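High choriolytic enzyme 1 (PDB 3VTG) hydrolyses proteins of the inner layer of the fish egg envelope as a zinc metalloprotease of the astacin family, allowing the embryo to hatch. Local coordinates at residues 60-65 and 79-84; 65-70 and 86-91. All blocks are in the same frame, centred on the assembly; numbering follows the deposited sequence.

In the fold
Contacts 1 and 2 follow one another along the same pair of neighbouring strands, 62-66 and 81-86, their centres about 16 Å apart, and share V65. In chain order the segments run 60-65, 65-70, 79-84 and 86-91, so the two pairs alternate. Contact 1 joins the two strands, parallel neighbours in the mixed sheet; contact 2 takes over where these strands run out and joins the loops beyond them. A salt bridge from K68 to E83 ties one contact to the other. Strand 81-86 and its loop lead into helix 94-105, which carries zinc ligands H99 and H103, so together the contacts join the sheet to the zinc-bearing helix.

Contact 1. Residues 60-65 and 79-84; sequences YDFISV and GGQQEL
F62 and Q81 face each other on parallel neighbours of the mixed sheet that, as in other astacins, builds the N-terminal part of the catalytic domain. The backbone bonds zigzag: F62 N to G80 O, Q82 N to F62 O, then S64 likewise with Q82 and L84. F62 puts CG between its backbone N and carbonyl carbon (chi1 70°), and one ring face lies over Q81 CA. From there Q81 passes the CZ end of the ring at a slant: CB is 3.6 Å from F62 CZ, CG stays as close, and CD passes the same carbon. At the tip OE1 is still beside CZ, while NE2 lies 3.6 Å from S64 CB. Glutamine suits this place, its methylenes against the ring's end and its amide at the surface. On the opposite sheet face, bearing I63, Q82, V65 and L84, I63 CG2 meets L84 CB at 3.7 Å, and both side chains reach helix 94-105. Just before the strands begin, G80 CA lies 3.7 Å from the Y60 ring centroid; glycine allows this approach and the positive phi. D61 OD1 accepts from G80 N at 2.8 Å through its anti lone pair, while OD2 pairs with R77. Small S64 reaches E83 through a water, 2.7 Å from both S64 OG and E83 OE2.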
loop_
_atom_site.group_PDB
_atom_site.type_symbol
_atom_site.label_atom_id
_atom_site.label_comp_id
_atom_site.label_asym_id
_atom_site.label_seq_id
_atom_site.Cartn_x
_atom_site.Cartn_y
_atom_site.Cartn_z
ATOM N N TYR A 60 -5.750 -6.496 -20.802
ATOM C CA TYR A 60 -7.071 -6.186 -20.280
ATOM C C TYR A 60 -7.037 -5.616 -18.853
ATOM O O TYR A 60 -7.678 -4.602 -18.581
ATOM C CB TYR A 60 -8.015 -7.392 -20.372
ATOM C CG TYR A 60 -9.302 -7.138 -19.633
ATOM C CD1 TYR A 60 -10.200 -6.162 -20.073
ATOM C CD2 TYR A 60 -9.602 -7.834 -18.470
ATOM C CE1 TYR A 60 -11.365 -5.905 -19.377
ATOM C CE2 TYR A 60 -10.771 -7.588 -17.773
ATOM C CZ TYR A 60 -11.646 -6.624 -18.232
ATOM O OH TYR A 60 -12.799 -6.378 -17.533
ATOM N N ASP A 61 -6.299 -6.265 -17.954
ATOM C CA ASP A 61 -6.164 -5.789 -16.574
ATOM C C ASP A 61 -4.977 -4.847 -16.471
ATOM O O ASP A 61 -3.851 -5.226 -16.792
ATOM C CB ASP A 61 -5.966 -6.953 -15.594
ATOM C CG ASP A 61 -7.038 -8.017 -15.713
ATOM O OD1 ASP A 61 -8.237 -7.681 -15.676
ATOM O OD2 ASP A 61 -6.671 -9.203 -15.815
ATOM N N PHE A 62 -5.223 -3.621 -16.021
ATOM C CA PHE A 62 -4.147 -2.636 -15.921
ATOM C C PHE A 62 -4.460 -1.537 -14.921
ATOM O O PHE A 62 -5.621 -1.291 -14.593
ATOM C CB PHE A 62 -3.814 -2.039 -17.301
ATOM C CG PHE A 62 -4.878 -1.133 -17.858
ATOM C CD1 PHE A 62 -4.741 0.250 -17.774
ATOM C CD2 PHE A 62 -6.005 -1.654 -18.488
ATOM C CE1 PHE A 62 -5.709 1.092 -18.293
ATOM C CE2 PHE A 62 -6.979 -0.815 -19.006
ATOM C CZ PHE A 62 -6.829 0.560 -18.912
ATOM N N ILE A 63 -3.406 -0.878 -14.449
ATOM C CA ILE A 63 -3.529 0.251 -13.539
ATOM C C ILE A 63 -3.501 1.557 -14.332
ATOM O O ILE A 63 -2.623 1.771 -15.173
ATOM C CB ILE A 63 -2.405 0.244 -12.481
ATOM C CG1 ILE A 63 -2.484 -1.030 -11.627
ATOM C CG2 ILE A 63 -2.484 1.487 -11.603
ATOM C CD1 ILE A 63 -1.319 -1.217 -10.676
ATOM N N SER A 64 -4.476 2.421 -14.060
ATOM C CA SER A 64 -4.519 3.751 -14.641
ATOM C C SER A 64 -4.163 4.770 -13.567
ATOM O O SER A 64 -4.941 5.004 -12.641
ATOM C CB SER A 64 -5.911 4.024 -15.207
ATOM O OG SER A 64 -5.987 5.329 -15.751
ATOM N N VAL A 65 -2.975 5.358 -13.685
ATOM C CA VAL A 65 -2.498 6.341 -12.712
ATOM C C VAL A 65 -3.032 7.727 -13.074
ATOM O O VAL A 65 -2.766 8.244 -14.165
ATOM C CB VAL A 65 -0.955 6.360 -12.599
ATOM C CG1 VAL A 65 -0.512 7.294 -11.480
ATOM C CG2 VAL A 65 -0.409 4.955 -12.363
ATOM N N GLY A 79 -9.863 -6.265 -12.103
ATOM C CA GLY A 79 -10.369 -6.647 -13.416
ATOM C C GLY A 79 -10.566 -5.432 -14.298
ATOM O O GLY A 79 -11.319 -4.520 -13.957
ATOM N N GLY A 80 -9.883 -5.422 -15.436
ATOM C CA GLY A 80 -9.952 -4.301 -16.366
ATOM C C GLY A 80 -9.179 -3.093 -15.883
ATOM O O GLY A 80 -8.156 -3.224 -15.210
ATOM N N GLN A 81 -9.674 -1.914 -16.236
ATOM C CA GLN A 81 -9.056 -0.663 -15.822
ATOM C C GLN A 81 -9.340 -0.416 -14.351
ATOM O O GLN A 81 -10.497 -0.364 -13.942
ATOM C CB GLN A 81 -9.615 0.485 -16.659
ATOM C CG GLN A 81 -8.993 1.846 -16.385
ATOM C CD GLN A 81 -9.363 2.877 -17.435
ATOM O OE1 GLN A 81 -10.061 2.576 -18.402
ATOM N NE2 GLN A 81 -8.888 4.097 -17.250
ATOM N N GLN A 82 -8.282 -0.278 -13.557
ATOM C CA GLN A 82 -8.429 0.144 -12.168
ATOM C C GLN A 82 -7.573 1.371 -11.904
ATOM O O GLN A 82 -6.419 1.446 -12.335
ATOM C CB GLN A 82 -8.111 -0.992 -11.187
ATOM C CG GLN A 82 -6.652 -1.411 -11.107
ATOM C CD GLN A 82 -6.474 -2.628 -10.230
ATOM O OE1 GLN A 82 -6.857 -3.737 -10.608
ATOM N NE2 GLN A 82 -5.895 -2.431 -9.052
ATOM N N GLU A 83 -8.149 2.337 -11.202
ATOM C CA GLU A 83 -7.468 3.600 -10.972
ATOM C C GLU A 83 -6.592 3.585 -9.729
ATOM O O GLU A 83 -6.874 2.896 -8.741
ATOM C CB GLU A 83 -8.459 4.771 -10.951
ATOM C CG GLU A 83 -9.015 5.097 -12.333
ATOM C CD GLU A 83 -9.798 6.400 -12.408
ATOM O OE1 GLU A 83 -10.228 6.930 -11.362
ATOM O OE2 GLU A 83 -9.990 6.894 -13.538
ATOM N N LEU A 84 -5.499 4.333 -9.821
ATOM C CA LEU A 84 -4.614 4.598 -8.702
ATOM C C LEU A 84 -4.344 6.091 -8.749
ATOM O O LEU A 84 -3.842 6.606 -9.755
ATOM C CB LEU A 84 -3.316 3.790 -8.828
ATOM C CG LEU A 84 -2.306 3.804 -7.672
ATOM C CD1 LEU A 84 -1.415 2.573 -7.723
ATOM C CD2 LEU A 84 -1.459 5.067 -7.669
HETATM O O HOH W 1 -8.577 6.183 -15.737
#

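Contact 2. Residues 65-70 and 86-91; sequences VVSKTG and INRGGC
N87 and K68 make one of the strongest polar links here: N87 ND2 donates to K68 O at 2.9 Å, with the oxygen close to the amide plane. Beside it I86 N gives a bond of the same length to V66 O, continuing the parallel pairing just as strand 62-66 ends. S67 OG then accepts R88 N at 3.0 Å; the hydroxyl stands anti to its own backbone N (chi1 -178°), which carries it across to the turn. A longer bond of 3.3 Å, from N87 N to G70 O, comes in well above the carbonyl plane. N87 thus grips both ends of the 68-70 bend, by side chain and by backbone.

The other end of the same amide works within its own loop. N87 OD1 takes the N-H of G89 at 2.9 Å, an Asx turn, and receives a weak bond from G90. Asparagine suits the site because one group can donate across the contact and accept along its chain. At G70 the positive phi (72°) is easy for glycine.

Around these bonds the packing is modest. R88 CG rests 3.3 Å from S67 OG, and the guanidinium of R88 goes on to a salt bridge with E34. C91 SG meets G70 C at 3.4 Å, and its disulfide to C71, the residue after G70, ties the 86-91 loop to the start of strand 71-73. Deeper in, V65 CG1 and I86 CG1 touch loosely at 4.1 Å. The branched I86 side chain packs on I97 and on E100, the probable active-site glutamate, while C91 leans on I96; the loop leaving strand 81-86 is therefore bonded to the end of strand 62-66 on one side and packs on helix 94-105 on the other.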
loop_
_atom_site.group_PDB
_atom_site.type_symbol
_atom_site.label_atom_id
_atom_site.label_comp_id
_atom_site.label_asym_id
_atom_site.label_seq_id
_atom_site.Cartn_x
_atom_site.Cartn_y
_atom_site.Cartn_z
ATOM N N VAL A 65 -2.975 5.358 -13.685
ATOM C CA VAL A 65 -2.498 6.341 -12.712
ATOM C C VAL A 65 -3.032 7.727 -13.074
ATOM O O VAL A 65 -2.766 8.244 -14.165
ATOM C CB VAL A 65 -0.955 6.360 -12.599
ATOM C CG1 VAL A 65 -0.512 7.294 -11.480
ATOM C CG2 VAL A 65 -0.409 4.955 -12.363
ATOM N N VAL A 66 -3.790 8.314 -12.152
ATOM C CA VAL A 66 -4.484 9.579 -12.393
ATOM C C VAL A 66 -4.279 10.531 -11.219
ATOM O O VAL A 66 -4.044 10.089 -10.089
ATOM C CB VAL A 66 -6.001 9.370 -12.633
ATOM C CG1 VAL A 66 -6.252 8.712 -13.985
ATOM C CG2 VAL A 66 -6.632 8.555 -11.510
ATOM N N SER A 67 -4.353 11.833 -11.479
ATOM C CA SER A 67 -4.262 12.811 -10.400
ATOM C C SER A 67 -5.654 13.202 -9.931
ATOM O O SER A 67 -6.232 14.176 -10.412
ATOM C CB SER A 67 -3.473 14.046 -10.831
ATOM O OG SER A 67 -3.358 14.955 -9.747
ATOM N N LYS A 68 -6.197 12.432 -8.997
ATOM C CA LYS A 68 -7.503 12.745 -8.427
ATOM C C LYS A 68 -7.353 13.178 -6.968
ATOM O O LYS A 68 -6.300 13.698 -6.589
ATOM C CB LYS A 68 -8.481 11.581 -8.635
ATOM C CG LYS A 68 -8.800 11.381 -10.110
ATOM C CD LYS A 68 -9.911 10.381 -10.365
ATOM C CE LYS A 68 -10.279 10.383 -11.838
ATOM N NZ LYS A 68 -11.321 9.379 -12.176
ATOM N N THR A 69 -8.395 12.990 -6.162
ATOM C CA THR A 69 -8.393 13.462 -4.779
ATOM C C THR A 69 -7.510 12.581 -3.896
ATOM O O THR A 69 -7.855 11.434 -3.601
ATOM C CB THR A 69 -9.821 13.538 -4.201
ATOM O OG1 THR A 69 -10.672 14.232 -5.120
ATOM C CG2 THR A 69 -9.825 14.266 -2.858
ATOM N N GLY A 70 -6.370 13.130 -3.486
ATOM C CA GLY A 70 -5.458 12.445 -2.578
ATOM C C GLY A 70 -4.693 11.292 -3.203
ATOM O O GLY A 70 -4.567 11.192 -4.429
ATOM N N ILE A 86 -2.448 9.414 -7.718
ATOM C CA ILE A 86 -1.304 10.133 -7.176
ATOM C C ILE A 86 -1.583 11.613 -7.440
ATOM O O ILE A 86 -1.262 12.136 -8.511
ATOM C CB ILE A 86 0.033 9.674 -7.822
ATOM C CG1 ILE A 86 0.289 8.183 -7.557
ATOM C CG2 ILE A 86 1.212 10.519 -7.344
ATOM C CD1 ILE A 86 0.420 7.800 -6.090
ATOM N N ASN A 87 -2.226 12.281 -6.484
ATOM C CA ASN A 87 -2.479 13.710 -6.626
ATOM C C ASN A 87 -1.155 14.450 -6.794
ATOM O O ASN A 87 -0.216 14.236 -6.024
ATOM C CB ASN A 87 -3.257 14.270 -5.437
ATOM C CG ASN A 87 -3.573 15.744 -5.599
ATOM O OD1 ASN A 87 -2.804 16.602 -5.164
ATOM N ND2 ASN A 87 -4.690 16.046 -6.249
ATOM N N ARG A 88 -1.090 15.310 -7.807
ATOM C CA ARG A 88 0.137 16.032 -8.150
ATOM C C ARG A 88 0.652 16.926 -7.024
ATOM O O ARG A 88 1.856 17.161 -6.920
ATOM C CB ARG A 88 -0.075 16.878 -9.403
ATOM C CG ARG A 88 -0.415 16.086 -10.651
ATOM C CD ARG A 88 -0.725 17.032 -11.792
ATOM N NE ARG A 88 0.493 17.513 -12.437
ATOM C CZ ARG A 88 0.529 18.468 -13.361
ATOM N NH1 ARG A 88 -0.588 19.074 -13.748
ATOM N NH2 ARG A 88 1.687 18.818 -13.898
ATOM N N GLY A 89 -0.262 17.412 -6.189
ATOM C CA GLY A 89 0.084 18.342 -5.117
ATOM C C GLY A 89 0.551 17.693 -3.829
ATOM O O GLY A 89 1.375 18.264 -3.114
ATOM N N GLY A 90 0.036 16.506 -3.522
ATOM C CA GLY A 90 0.311 15.892 -2.223
ATOM C C GLY A 90 0.890 14.490 -2.201
ATOM O O GLY A 90 1.193 13.965 -1.126
ATOM N N CYS A 91 1.060 13.880 -3.372
ATOM C CA CYS A 91 1.412 12.460 -3.432
ATOM C C CYS A 91 2.666 12.124 -4.239
ATOM O O CYS A 91 3.057 10.957 -4.301
ATOM C CB CYS A 91 0.240 11.644 -3.985
ATOM S SG CYS A 91 -1.360 11.983 -3.229
#